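Local structure of GPI-anchored protein LLG1 (Arabidopsis thaliana, 6A5D) at residues A[40-44]-A[45-49]; A[79-82]-A[83-86]. The protein is a GPI-anchored plant protein that probably acts as a co-receptor in a heterotypic receptor complex perceiving RALF peptides. One frame throughout, in Å; residues are numbered along the deposited sequence.

Contact 1: A[40-44]-A[45-49]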
ATOM      1  N   SER A  40       2.561  12.733  -2.491  1.00 11.02           N
ATOM      2  CA  SER A  40       2.131  14.112  -2.266  1.00 14.28           C
ATOM      3  C   SER A  40       1.492  14.296  -0.893  1.00 14.64           C
ATOM      4  O   SER A  40       1.500  15.411  -0.356  1.00 18.00           O
ATOM      5  CB  SER A  40       1.182  14.564  -3.377  1.00 13.56           C
ATOM      6  OG  SER A  40      -0.095  13.976  -3.239  1.00 16.42           O
ATOM      7  N   LYS A  41       0.886  13.240  -0.332  1.00 12.41           N
ATOM      8  CA  LYS A  41       0.192  13.341   0.950  1.00 12.88           C
ATOM      9  C   LYS A  41       0.985  12.816   2.136  1.00 14.31           C
ATOM     10  O   LYS A  41       0.604  13.091   3.279  1.00 14.91           O
ATOM     11  CB  LYS A  41      -1.160  12.612   0.946  1.00 15.94           C
ATOM     12  CG  LYS A  41      -2.320  13.418   0.412  1.00 20.30           C
ATOM     13  CD  LYS A  41      -3.471  12.516   0.026  1.00 20.88           C
ATOM     14  CE  LYS A  41      -4.754  13.330  -0.088  1.00 27.84           C
ATOM     15  NZ  LYS A  41      -5.519  13.050  -1.324  1.00 30.43           N
ATOM     16  N   CYS A  42       2.031  12.033   1.908  1.00 12.15           N
ATOM     17  CA  CYS A  42       2.712  11.312   2.976  1.00 10.33           C
ATOM     18  C   CYS A  42       4.197  11.654   2.918  1.00 11.21           C
ATOM     19  O   CYS A  42       4.963  10.997   2.212  1.00 12.35           O
ATOM     20  CB  CYS A  42       2.462   9.812   2.821  1.00 11.42           C
ATOM     21  SG  CYS A  42       3.225   8.833   4.126  1.00  9.75           S
ATOM     22  N   LYS A  43       4.604  12.682   3.653  1.00 12.10           N
ATOM     23  CA  LYS A  43       5.973  13.173   3.581  1.00 15.22           C
ATOM     24  C   LYS A  43       6.630  12.990   4.937  1.00 14.58           C
ATOM     25  O   LYS A  43       5.985  13.171   5.976  1.00 16.35           O
ATOM     26  CB  LYS A  43       6.009  14.641   3.149  1.00 16.10           C
ATOM     27  CG  LYS A  43       5.353  14.867   1.793  1.00 16.06           C
ATOM     28  CD  LYS A  43       5.450  16.308   1.327  1.00 21.14           C
ATOM     29  CE  LYS A  43       4.728  16.485   0.002  1.00 20.42           C
ATOM     30  NZ  LYS A  43       5.384  15.798  -1.143  1.00 23.16           N
ATOM     31  N   GLY A  44       7.900  12.596   4.911  1.00 17.64           N
ATOM     32  CA  GLY A  44       8.690  12.378   6.110  1.00 20.90           C
ATOM     33  C   GLY A  44       9.608  13.517   6.500  1.00 22.10           C
ATOM     34  O   GLY A  44       9.648  14.547   5.828  1.00 21.27           O
ATOM     35  N   PRO A  45      10.365  13.328   7.591  1.00 17.14           N
ATOM     36  CA  PRO A  45      10.465  12.056   8.314  1.00 16.92           C
ATOM     37  C   PRO A  45       9.321  11.802   9.309  1.00 17.58           C
ATOM     38  O   PRO A  45       9.108  10.658   9.707  1.00 19.15           O
ATOM     39  CB  PRO A  45      11.789  12.194   9.064  1.00 18.55           C
ATOM     40  CG  PRO A  45      11.939  13.653   9.274  1.00 19.73           C
ATOM     41  CD  PRO A  45      11.319  14.332   8.092  1.00 17.58           C
ATOM     42  N   LYS A  46       8.578  12.841   9.687  1.00 16.30           N
ATOM     43  CA  LYS A  46       7.425  12.681  10.580  1.00 16.38           C
ATOM     44  C   LYS A  46       6.167  12.416   9.754  1.00 16.11           C
ATOM     45  O   LYS A  46       5.303  13.275   9.570  1.00 16.56           O
ATOM     46  CB  LYS A  46       7.281  13.882  11.506  1.00 19.76           C
ATOM     47  CG  LYS A  46       8.374  13.957  12.555  1.00 20.92           C
ATOM     48  CD  LYS A  46       8.092  15.047  13.565  1.00 26.63           C
ATOM     49  CE  LYS A  46       9.114  15.020  14.672  1.00 26.60           C
ATOM     50  NZ  LYS A  46       9.237  13.638  15.198  1.00 29.29           N
ATOM     51  N   TYR A  47       6.093  11.201   9.225  1.00 14.14           N
ATOM     52  CA  TYR A  47       4.981  10.805   8.373  1.00 13.82           C
ATOM     53  C   TYR A  47       3.659  10.874   9.140  1.00 14.75           C
ATOM     54  O   TYR A  47       3.553  10.313  10.236  1.00 15.00           O
ATOM     55  CB  TYR A  47       5.193   9.377   7.883  1.00 12.34           C
ATOM     56  CG  TYR A  47       6.491   9.134   7.142  1.00 12.20           C
ATOM     57  CD1 TYR A  47       6.663   9.563   5.839  1.00 11.45           C
ATOM     58  CD2 TYR A  47       7.525   8.411   7.729  1.00 13.13           C
ATOM     59  CE1 TYR A  47       7.842   9.314   5.154  1.00 12.86           C
ATOM     60  CE2 TYR A  47       8.697   8.158   7.051  1.00 13.01           C
ATOM     61  CZ  TYR A  47       8.851   8.611   5.760  1.00 12.90           C
ATOM     62  OH  TYR A  47      10.022   8.368   5.077  1.00 10.65           O
ATOM     63  N   PRO A  48       2.660  11.587   8.635  1.00 11.97           N
ATOM     64  CA  PRO A  48       1.353  11.647   9.329  1.00 12.32           C
ATOM     65  C   PRO A  48       0.621  10.319   9.216  1.00 11.59           C
ATOM     66  O   PRO A  48       0.250   9.906   8.112  1.00 12.31           O
ATOM     67  CB  PRO A  48       0.609  12.741   8.546  1.00 13.62           C
ATOM     68  CG  PRO A  48       1.249  12.708   7.174  1.00 13.67           C
ATOM     69  CD  PRO A  48       2.693  12.393   7.404  1.00 12.35           C
ATOM     70  N   PRO A  49       0.354   9.633  10.331  1.00  9.35           N
ATOM     71  CA  PRO A  49      -0.176   8.252  10.232  1.00 10.94           C
ATOM     72  C   PRO A  49      -1.517   8.127   9.521  1.00 11.22           C
ATOM     73  O   PRO A  49      -1.684   7.235   8.678  1.00 11.85           O
ATOM     74  CB  PRO A  49      -0.211   7.767  11.689  1.00 10.65           C
ATOM     75  CG  PRO A  49      -0.264   9.041  12.495  1.00 11.08           C
ATOM     76  CD  PRO A  49       0.537  10.061  11.729  1.00 13.27           C
TER
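The backbone carbonyl of K41 faces the pyrrolidine ring of P48, its O lying 4.0 Å from P48 CG, where the chain doubles back on itself. C42 follows, with SG set anti to the backbone N (chi1 -178°). This rotation brings the sulfur to 3.9 Å from Y47 CD1, an oblique sulfur-aromatic approach, while the same SG is joined to C52 in a disulfide. A half-cystine suits this buried place because its compact, apolar sulfur can serve both as a covalent tie and as a neighbour for the phenol ring; C42 O is taken up by the hydroxyl of Y88. At K43 the carbonyl turns inward, and its O receives a CA-H...O contact from Y47 CA at 3.5 Å, with 151° at the hydrogen. That O also lies 3.7 Å from P48 CD. The K43 side chain starts away from the returning segment, and its NZ hydrogen-bonds to T39 O. G44 then lies over one face of the tyrosine: its CA forms a CH-pi contact 3.7 Å from the centroid of the Y47 ring, 27° off the normal. Glycine fits because a CB here would run into Y47 CE1. Beyond it comes a cis peptide bond to P45, a geometry that proline tolerates far better than other residues and that, with the turn after it, brings the chain back. The Y47 side chain also packs on L92 and Q96 of helix 92-99. An inverse gamma turn centred on K46 completes the loop, tethered by the C42-C52 disulfide, and P48 takes the N-cap position of helix 49-60.

Contact 2: A[79-82]-A[83-86]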
ATOM      1  N   PHE A  79       4.617  -3.248  -2.594  1.00 10.99           N
ATOM      2  CA  PHE A  79       5.359  -2.627  -1.502  1.00 12.43           C
ATOM      3  C   PHE A  79       6.776  -2.254  -1.935  1.00 11.75           C
ATOM      4  O   PHE A  79       7.306  -1.205  -1.537  1.00 15.17           O
ATOM      5  CB  PHE A  79       5.366  -3.544  -0.280  1.00 13.02           C
ATOM      6  CG  PHE A  79       4.069  -3.535   0.487  1.00 12.12           C
ATOM      7  CD1 PHE A  79       3.637  -2.375   1.118  1.00 12.95           C
ATOM      8  CD2 PHE A  79       3.310  -4.691   0.620  1.00 12.96           C
ATOM      9  CE1 PHE A  79       2.457  -2.352   1.855  1.00 15.38           C
ATOM     10  CE2 PHE A  79       2.116  -4.683   1.347  1.00 14.87           C
ATOM     11  CZ  PHE A  79       1.687  -3.510   1.966  1.00 15.62           C
ATOM     12  N   SER A  80       7.398  -3.074  -2.784  1.00 11.34           N
ATOM     13  CA  SER A  80       8.751  -2.755  -3.229  1.00 11.46           C
ATOM     14  C   SER A  80       8.779  -1.440  -4.001  1.00 13.66           C
ATOM     15  O   SER A  80       9.682  -0.619  -3.801  1.00 12.99           O
ATOM     16  CB  SER A  80       9.338  -3.907  -4.042  1.00 15.50           C
ATOM     17  OG  SER A  80       8.821  -3.929  -5.356  1.00 22.59           O
ATOM     18  N   TYR A  81       7.760  -1.181  -4.825  1.00 12.02           N
ATOM     19  CA  TYR A  81       7.745   0.058  -5.594  1.00 11.71           C
ATOM     20  C   TYR A  81       7.270   1.250  -4.776  1.00 11.15           C
ATOM     21  O   TYR A  81       7.804   2.356  -4.934  1.00 14.21           O
ATOM     22  CB  TYR A  81       6.920  -0.083  -6.877  1.00 11.51           C
ATOM     23  CG  TYR A  81       7.677  -0.809  -7.947  1.00 12.39           C
ATOM     24  CD1 TYR A  81       8.817  -0.241  -8.511  1.00 13.61           C
ATOM     25  CD2 TYR A  81       7.286  -2.074  -8.374  1.00 13.46           C
ATOM     26  CE1 TYR A  81       9.539  -0.913  -9.471  1.00 15.24           C
ATOM     27  CE2 TYR A  81       8.015  -2.753  -9.336  1.00 14.02           C
ATOM     28  CZ  TYR A  81       9.137  -2.162  -9.878  1.00 16.73           C
ATOM     29  OH  TYR A  81       9.871  -2.810 -10.851  1.00 18.68           O
ATOM     30  N   ILE A  82       6.285   1.064  -3.895  1.00 10.19           N
ATOM     31  CA  ILE A  82       5.917   2.149  -2.991  1.00 10.16           C
ATOM     32  C   ILE A  82       7.144   2.635  -2.243  1.00 11.27           C
ATOM     33  O   ILE A  82       7.434   3.836  -2.190  1.00 10.92           O
ATOM     34  CB  ILE A  82       4.854   1.673  -1.992  1.00 10.76           C
ATOM     35  CG1 ILE A  82       3.538   1.407  -2.708  1.00 10.05           C
ATOM     36  CG2 ILE A  82       4.720   2.685  -0.856  1.00 10.65           C
ATOM     37  CD1 ILE A  82       2.465   0.806  -1.799  1.00 11.39           C
ATOM     38  N   ASN A  83       7.897   1.694  -1.687  1.00 13.03           N
ATOM     39  CA  ASN A  83       8.999   2.067  -0.818  1.00 12.26           C
ATOM     40  C   ASN A  83      10.158   2.641  -1.614  1.00 13.40           C
ATOM     41  O   ASN A  83      10.856   3.543  -1.129  1.00 13.42           O
ATOM     42  CB  ASN A  83       9.429   0.848  -0.017  1.00 12.57           C
ATOM     43  CG  ASN A  83       8.330   0.342   0.909  1.00 12.97           C
ATOM     44  OD1 ASN A  83       7.377   1.063   1.213  1.00 13.55           O
ATOM     45  ND2 ASN A  83       8.464  -0.896   1.358  1.00 13.94           N
ATOM     46  N   LEU A  84      10.369   2.139  -2.830  1.00 13.02           N
ATOM     47  CA  LEU A  84      11.423   2.661  -3.692  1.00 12.40           C
ATOM     48  C   LEU A  84      11.119   4.085  -4.146  1.00 14.13           C
ATOM     49  O   LEU A  84      11.935   4.999  -3.971  1.00 14.47           O
ATOM     50  CB  LEU A  84      11.596   1.738  -4.896  1.00 13.17           C
ATOM     51  CG  LEU A  84      12.557   2.292  -5.942  1.00 15.60           C
ATOM     52  CD1 LEU A  84      13.955   2.427  -5.347  1.00 20.34           C
ATOM     53  CD2 LEU A  84      12.562   1.390  -7.168  1.00 16.74           C
ATOM     54  N   TYR A  85       9.948   4.292  -4.749  1.00 13.43           N
ATOM     55  CA  TYR A  85       9.639   5.599  -5.312  1.00 13.10           C
ATOM     56  C   TYR A  85       9.397   6.650  -4.233  1.00 13.88           C
ATOM     57  O   TYR A  85       9.670   7.837  -4.455  1.00 14.94           O
ATOM     58  CB  TYR A  85       8.415   5.496  -6.221  1.00 13.82           C
ATOM     59  CG  TYR A  85       8.593   4.626  -7.455  1.00 13.33           C
ATOM     60  CD1 TYR A  85       9.814   4.557  -8.120  1.00 15.29           C
ATOM     61  CD2 TYR A  85       7.535   3.866  -7.953  1.00 13.67           C
ATOM     62  CE1 TYR A  85       9.974   3.772  -9.254  1.00 15.01           C
ATOM     63  CE2 TYR A  85       7.685   3.076  -9.081  1.00 12.64           C
ATOM     64  CZ  TYR A  85       8.903   3.035  -9.733  1.00 14.70           C
ATOM     65  OH  TYR A  85       9.070   2.255 -10.853  1.00 15.39           O
ATOM     66  N   GLY A  86       8.910   6.244  -3.060  1.00 11.78           N
ATOM     67  CA  GLY A  86       8.585   7.202  -2.021  1.00 13.29           C
ATOM     68  C   GLY A  86       9.628   7.317  -0.930  1.00 12.45           C
ATOM     69  O   GLY A  86       9.512   8.166  -0.037  1.00 13.36           O
TER
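Y81 and Y85 stand side by side one helical turn apart, pointing the same way. Their planes are 28° from parallel but slid so far that the rings barely overlap, and Y81 CD1 touches Y85 OH at 3.4 Å. Four successive i+4 to i hydrogen bonds pair the N-H groups of N83 to G86 with the carbonyls of F79 to I82. N83 N donates to F79 O at 3.0 Å, L84 N to S80 O, Y85 N to Y81 O at 2.9 Å, and G86 N to I82 O. The third is nearly straight, 171° at the hydrogen. F79 O takes its hydrogen bond from the backbone of N83 and none from that residue's amide: although N83 ND2 lies 3.1 Å away, the angle is poor. The S80 hydroxyl, small enough for an exposed helical face, hydrogen-bonds through OG to T77 O. Y85 CG lies anti to the carbonyl carbon (chi1 -64°), which carries the ring alongside Y81, and its hydroxyl hydrogen-bonds to E31 O. A phenylalanine in place of Y85 would probably leave E31 O without this hydrogen bond and Y81 CD1 without the oxygen it touches. L84 CD2 adds an apolar touch to Y81 CD1 at 4.3 Å. Both tyrosines cover the chain ahead of helix 36-39, where Y35 meets the Y85 ring edge-to-face and also touches I82, while N83 leans on Y88 in the loop leading to helix 92-99.

Contact 1 comes first along the chain, in the loop between helices 36-39 and 49-60; contact 2 follows in the later turns of helix 74-86. Their centres lie 14 Å apart and their nearest atoms about 5 Å, without touching. Y88, a neighbour of C42 in contact 1 and of N83 in contact 2, bridges them. The chain around helix 36-39 also links the two, since Y35 meets contact 2 and S40 opens contact 1. In this fold without strands, disulfides C42-C52 and C26-C74 fasten the loop and the start of helix 74-86, and with Y88 they probably keep loop and helix in fixed relation. A glycan fucose touches S40, so carbohydrate borders this side of the protein.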